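Local atomic coordinates of probable porin (Pseudomonas aeruginosa, PDB entry 2Y0H), a protein that probably forms a channel in the outer membrane, as an eighteen-stranded barrel of the OprD porin family, through which small solutes can pass. Residues Pro113-Ala118 and Ser194-Gln199; Tyr204-Leu209 and Phe230-Asp235. All blocks are in the same frame, centred on the assembly; numbering follows the deposited sequence.

Contact 1: Pro113-Ala118 and Ser194-Gln199. With C8E ((hydroxyethyloxy)tri(ethyloxy)octane), chain E; C8E ((hydroxyethyloxy)tri(ethyloxy)octane), chain H.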
# COMPACT_ATOMS: atom_id res chain seq x y z
N PRO A 113 -8.74 -3.40 0.66
CA PRO A 113 -8.13 -4.02 -0.53
C PRO A 113 -6.62 -3.80 -0.55
O PRO A 113 -6.15 -2.72 -0.21
CB PRO A 113 -8.74 -3.25 -1.71
CG PRO A 113 -9.81 -2.40 -1.14
CD PRO A 113 -9.57 -2.23 0.31
N GLN A 114 -5.88 -4.81 -0.99
CA GLN A 114 -4.44 -4.69 -1.20
C GLN A 114 -4.13 -5.20 -2.59
O GLN A 114 -3.51 -6.26 -2.74
CB GLN A 114 -3.67 -5.48 -0.14
CG GLN A 114 -3.88 -4.97 1.27
CD GLN A 114 -2.95 -5.63 2.27
OE1 GLN A 114 -3.40 -6.16 3.28
NE2 GLN A 114 -1.65 -5.60 1.99
N LEU A 115 -4.57 -4.46 -3.60
CA LEU A 115 -4.51 -4.89 -4.99
C LEU A 115 -3.72 -3.90 -5.82
O LEU A 115 -3.60 -2.73 -5.45
CB LEU A 115 -5.93 -5.02 -5.54
CG LEU A 115 -6.84 -5.94 -4.72
CD1 LEU A 115 -8.29 -5.79 -5.16
CD2 LEU A 115 -6.36 -7.39 -4.83
N PRO A 116 -3.17 -4.36 -6.95
CA PRO A 116 -2.29 -3.50 -7.75
C PRO A 116 -2.97 -2.19 -8.20
O PRO A 116 -2.27 -1.19 -8.34
CB PRO A 116 -1.94 -4.38 -8.96
CG PRO A 116 -2.08 -5.79 -8.43
CD PRO A 116 -3.26 -5.73 -7.49
N VAL A 117 -4.30 -2.19 -8.39
CA VAL A 117 -5.02 -0.99 -8.79
C VAL A 117 -5.73 -0.26 -7.63
O VAL A 117 -6.41 0.76 -7.84
CB VAL A 117 -6.04 -1.26 -9.92
CG1 VAL A 117 -5.33 -1.83 -11.14
CG2 VAL A 117 -7.16 -2.20 -9.46
N ALA A 118 -5.59 -0.80 -6.41
CA ALA A 118 -6.20 -0.22 -5.21
C ALA A 118 -5.57 -0.84 -3.97
O ALA A 118 -6.03 -1.88 -3.47
CB ALA A 118 -7.71 -0.45 -5.21
N SER A 194 0.15 -11.49 -13.36
CA SER A 194 -1.06 -10.87 -12.86
C SER A 194 -1.57 -9.83 -13.83
O SER A 194 -0.79 -9.07 -14.39
CB SER A 194 -0.80 -10.19 -11.52
OG SER A 194 -0.67 -11.15 -10.51
N TYR A 195 -2.87 -9.83 -14.04
CA TYR A 195 -3.48 -8.75 -14.80
C TYR A 195 -4.63 -8.17 -13.98
O TYR A 195 -5.44 -8.92 -13.44
CB TYR A 195 -3.99 -9.22 -16.16
CG TYR A 195 -4.89 -8.20 -16.82
CD1 TYR A 195 -6.26 -8.18 -16.56
CD2 TYR A 195 -4.37 -7.22 -17.66
CE1 TYR A 195 -7.09 -7.23 -17.15
CE2 TYR A 195 -5.19 -6.27 -18.25
CZ TYR A 195 -6.54 -6.28 -18.00
OH TYR A 195 -7.34 -5.33 -18.60
N TYR A 196 -4.69 -6.85 -13.87
CA TYR A 196 -5.79 -6.18 -13.20
C TYR A 196 -6.32 -5.01 -14.01
O TYR A 196 -5.57 -4.36 -14.74
CB TYR A 196 -5.39 -5.70 -11.79
CG TYR A 196 -5.55 -6.74 -10.71
CD1 TYR A 196 -4.55 -7.67 -10.46
CD2 TYR A 196 -6.70 -6.80 -9.94
CE1 TYR A 196 -4.70 -8.64 -9.46
CE2 TYR A 196 -6.86 -7.76 -8.95
CZ TYR A 196 -5.86 -8.67 -8.71
OH TYR A 196 -6.03 -9.62 -7.72
N TYR A 197 -7.62 -4.74 -13.85
CA TYR A 197 -8.28 -3.61 -14.49
C TYR A 197 -8.98 -2.79 -13.40
O TYR A 197 -9.74 -3.34 -12.61
CB TYR A 197 -9.30 -4.11 -15.53
CG TYR A 197 -10.13 -3.03 -16.20
CD1 TYR A 197 -9.55 -2.13 -17.08
CD2 TYR A 197 -11.49 -2.91 -15.94
CE1 TYR A 197 -10.31 -1.13 -17.69
CE2 TYR A 197 -12.27 -1.92 -16.55
CZ TYR A 197 -11.66 -1.03 -17.42
OH TYR A 197 -12.41 -0.04 -18.04
N GLY A 198 -8.69 -1.50 -13.35
CA GLY A 198 -9.36 -0.60 -12.43
C GLY A 198 -10.12 0.47 -13.20
O GLY A 198 -9.59 1.06 -14.14
N GLN A 199 -11.36 0.73 -12.82
CA GLN A 199 -12.15 1.76 -13.50
C GLN A 199 -12.88 2.63 -12.51
O GLN A 199 -13.84 2.18 -11.89
CB GLN A 199 -13.17 1.13 -14.44
CG GLN A 199 -14.16 2.14 -15.03
CD GLN A 199 -15.36 1.45 -15.67
OE1 GLN A 199 -15.98 0.58 -15.07
NE2 GLN A 199 -15.67 1.83 -16.92
C1 C8E E . -7.71 -12.21 -18.15
C2 C8E E . -6.28 -12.53 -18.59
C3 C8E E . -5.75 -11.56 -19.66
C4 C8E E . -6.35 -10.16 -19.54
C5 C8E E . -6.59 -9.57 -20.93
C6 C8E E . -6.68 -8.04 -20.88
C7 C8E E . -6.93 -7.43 -22.27
C8 C8E E . -7.38 -5.98 -22.16
O9 C8E E . -7.05 -5.25 -23.33
C10 C8E E . -8.14 -4.50 -23.83
C1 C8E H . -11.00 -7.68 -17.90
C2 C8E H . -10.65 -6.32 -18.50
C3 C8E H . -11.53 -5.96 -19.69
C4 C8E H . -11.81 -4.46 -19.76
C5 C8E H . -11.52 -3.88 -21.14
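Tyr196 meets Pro116 and Val117 of a short turn, an example of how such a turn can be seated against the inside of a barrel wall by apolar contact. Pro116 sets its CD over one face of the Tyr196 ring, 3.9 Å from the ring centroid. This CH-pi contact runs 15° off the ring normal and is displaced toward the CD1-CE1 rim. Beside it, Pro116 CG lies 3.7 Å from Tyr196 CD1, and the two side chains cross at about a right angle. Leu115, also crossing the tyrosine at about a right angle, puts its CD2 3.7 Å from Tyr196 OH.

Val117 packs nearer the strand backbone. With CG1 anti to its carbonyl carbon (chi1 -59°), its two methyls touch different residues: Val117 CG1 meets Tyr196 CB at 3.9 Å, and Val117 CG2 rests 4.0 Å from Gly198 CA. Having no side chain, Gly198 lets the valine come this near the backbone; Val117 and Gly198 are also the closest pair of alpha carbons, 5.7 Å apart. Residues Leu115 to Ala118 form a type I turn, closed by the bond from Ala118 N to Leu115 O and a second from Leu115 N to Ala118 O, which presents all three apolar side chains on one side.

Tyr195 and Tyr197 point the other way, onto detergent. One C8E chain runs over a face of the Tyr195 ring, its C6 3.4 Å from Tyr195 CZ, and another lays C4 above the centre of the Tyr197 ring. The strand thus alternates between lumen and lipid-facing surfaces, and the turn of 113-118 is an inward-folded element resting on its inner side, an arrangement in keeping with the constricting inward loops of porin barrels.

Contact 2: Tyr204-Leu209 and Phe230-Asp235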
# COMPACT_ATOMS: atom_id res chain seq x y z
N TYR A 204 -11.35 7.60 -14.75
CA TYR A 204 -10.23 6.90 -15.38
C TYR A 204 -10.36 5.38 -15.43
O TYR A 204 -11.16 4.78 -14.70
CB TYR A 204 -8.89 7.32 -14.74
CG TYR A 204 -8.55 6.65 -13.42
CD1 TYR A 204 -9.04 7.15 -12.21
CD2 TYR A 204 -7.74 5.51 -13.37
CE1 TYR A 204 -8.72 6.56 -11.00
CE2 TYR A 204 -7.42 4.91 -12.17
CZ TYR A 204 -7.91 5.43 -10.99
OH TYR A 204 -7.59 4.83 -9.80
N ARG A 205 -9.56 4.79 -16.31
CA ARG A 205 -9.41 3.34 -16.50
C ARG A 205 -7.93 3.02 -16.36
O ARG A 205 -7.10 3.79 -16.82
CB ARG A 205 -9.76 2.95 -17.94
CG ARG A 205 -11.19 2.87 -18.29
CD ARG A 205 -11.34 2.54 -19.79
NE ARG A 205 -12.74 2.68 -20.17
CZ ARG A 205 -13.44 1.77 -20.83
NH1 ARG A 205 -12.88 0.63 -21.22
NH2 ARG A 205 -14.72 2.00 -21.09
N GLN A 206 -7.61 1.87 -15.80
CA GLN A 206 -6.22 1.51 -15.60
C GLN A 206 -6.00 0.01 -15.79
O GLN A 206 -6.67 -0.81 -15.15
CB GLN A 206 -5.80 1.92 -14.20
CG GLN A 206 -4.35 1.70 -13.89
CD GLN A 206 -3.94 2.41 -12.60
OE1 GLN A 206 -4.12 1.87 -11.52
NE2 GLN A 206 -3.40 3.61 -12.73
N HIS A 207 -5.06 -0.34 -16.66
CA HIS A 207 -4.71 -1.74 -16.88
C HIS A 207 -3.38 -2.00 -16.23
O HIS A 207 -2.48 -1.18 -16.33
CB HIS A 207 -4.59 -2.07 -18.38
CG HIS A 207 -5.87 -1.92 -19.14
ND1 HIS A 207 -6.75 -2.97 -19.34
CD2 HIS A 207 -6.42 -0.85 -19.76
CE1 HIS A 207 -7.78 -2.55 -20.04
NE2 HIS A 207 -7.61 -1.26 -20.30
N TYR A 208 -3.25 -3.16 -15.58
CA TYR A 208 -2.03 -3.53 -14.90
C TYR A 208 -1.57 -4.88 -15.37
O TYR A 208 -2.37 -5.82 -15.46
CB TYR A 208 -2.25 -3.59 -13.39
CG TYR A 208 -1.13 -4.29 -12.63
CD1 TYR A 208 0.06 -3.64 -12.35
CD2 TYR A 208 -1.28 -5.61 -12.19
CE1 TYR A 208 1.09 -4.26 -11.66
CE2 TYR A 208 -0.24 -6.24 -11.49
CZ TYR A 208 0.94 -5.56 -11.24
OH TYR A 208 1.98 -6.14 -10.55
N LEU A 209 -0.27 -4.97 -15.65
CA LEU A 209 0.35 -6.25 -15.95
C LEU A 209 1.59 -6.43 -15.08
O LEU A 209 2.47 -5.57 -15.04
CB LEU A 209 0.74 -6.33 -17.43
CG LEU A 209 1.02 -7.76 -17.87
CD1 LEU A 209 -0.28 -8.53 -17.78
CD2 LEU A 209 1.60 -7.82 -19.29
N PHE A 230 1.64 -0.35 -15.91
CA PHE A 230 0.30 0.20 -15.82
C PHE A 230 0.04 1.07 -17.05
O PHE A 230 0.89 1.87 -17.45
CB PHE A 230 0.15 1.09 -14.58
CG PHE A 230 0.21 0.36 -13.25
CD1 PHE A 230 -0.96 -0.11 -12.64
CD2 PHE A 230 1.41 0.24 -12.56
CE1 PHE A 230 -0.91 -0.72 -11.40
CE2 PHE A 230 1.47 -0.38 -11.30
CZ PHE A 230 0.32 -0.86 -10.72
N ASP A 231 -1.15 0.95 -17.61
CA ASP A 231 -1.60 1.86 -18.66
C ASP A 231 -2.89 2.52 -18.16
O ASP A 231 -3.86 1.83 -17.86
CB ASP A 231 -1.84 1.06 -19.95
CG ASP A 231 -1.94 1.94 -21.19
OD1 ASP A 231 -2.65 2.96 -21.15
OD2 ASP A 231 -1.31 1.61 -22.21
N SER A 232 -2.88 3.85 -18.08
CA SER A 232 -3.99 4.63 -17.53
C SER A 232 -4.53 5.63 -18.55
O SER A 232 -3.78 6.41 -19.13
CB SER A 232 -3.52 5.42 -16.30
OG SER A 232 -3.15 4.57 -15.23
N GLY A 233 -5.84 5.64 -18.75
CA GLY A 233 -6.47 6.62 -19.61
C GLY A 233 -7.78 7.09 -19.01
O GLY A 233 -8.17 6.66 -17.92
N GLU A 234 -8.47 7.97 -19.71
CA GLU A 234 -9.72 8.52 -19.21
C GLU A 234 -10.81 7.47 -19.33
O GLU A 234 -10.64 6.47 -20.02
CB GLU A 234 -10.11 9.77 -20.00
CG GLU A 234 -10.60 9.48 -21.41
CD GLU A 234 -10.87 10.76 -22.18
OE1 GLU A 234 -9.97 11.64 -22.18
OE2 GLU A 234 -11.96 10.89 -22.78
N ASP A 235 -11.92 7.69 -18.64
CA ASP A 235 -13.06 6.81 -18.76
C ASP A 235 -14.34 7.62 -18.88
O ASP A 235 -14.50 8.63 -18.19
CB ASP A 235 -13.14 5.88 -17.55
CG ASP A 235 -14.38 4.99 -17.58
OD1 ASP A 235 -14.32 3.90 -18.17
OD2 ASP A 235 -15.42 5.38 -17.01
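Tyr208 and Phe230 meet as an oblique aromatic pair, their planes 44° apart and their centroids separated by 4.7 Å. Tyr208 CD1 does the touching, over one face of the Phe230 ring and toward its rim, 3.2 Å from Phe230 CE1. Tyr208 CG is anti to the backbone N (chi1 165°), whereas Phe230 CG is anti to the carbonyl carbon (chi1 -68°), and with these torsions the rings meet on the same face of the sheet.

On that face too, Gln206 reaches out in an extended chain and gives an N-H of NE2 to Ser232 OG at 2.7 Å. The bond is nearly straight and lies in the plane of the amide, while Gln206 OE1 is turned toward Phe230 CD1. Because NE2 also binds Pro275 O, two partners fix the rotation of this buried amide.

The other face carries Arg205, His207 and Asp231. Arg205 crosses Asp235 at about a right angle, and Arg205 NE forms a salt bridge with Asp235 OD1 at 2.8 Å; as a hydrogen bond it is weak and strongly bent. That OD1 also accepts from Gln199, and OD2 is held by the backbone N of Asp202, so both carboxylate oxygens of Asp235 have polar partners. His207 ND1 is hydrogen-bonded to Tyr195 OH of strand 191-200.

Between the two faces the backbones pair in antiparallel fashion, Arg205 with Gly233 and His207 with Asp231 each exchanging two hydrogen bonds. The strands 204-216 and 221-234 form a hairpin within the barrel: on one flank strand 191-200 continues the sheet through Tyr196 and Gly198, on the other strand 244-256 does so through Asn245 and Asn247, and the ring of Phe274, from a loop, meets that of Phe230.

Contact 1 seats a turn on the barrel wall to which contact 2 belongs; their centres are about 10 Å apart, and they share the pairing of strands 191-200 and 204-216. Gly198 O of contact 1 and Gln206 N of contact 2 lie 2.7 Å apart, a probable backbone hydrogen bond across that seam. On the detergent-facing side, Tyr197 OH packs against Arg205 CG at 3.2 Å. The inner side is linked as well, since Pro116 also touches Tyr208 and Val117 touches Gln206. The 113-118 turn therefore spans both strands, while C8E molecules touch Tyr195, Tyr197, His207 and Asp231 from outside.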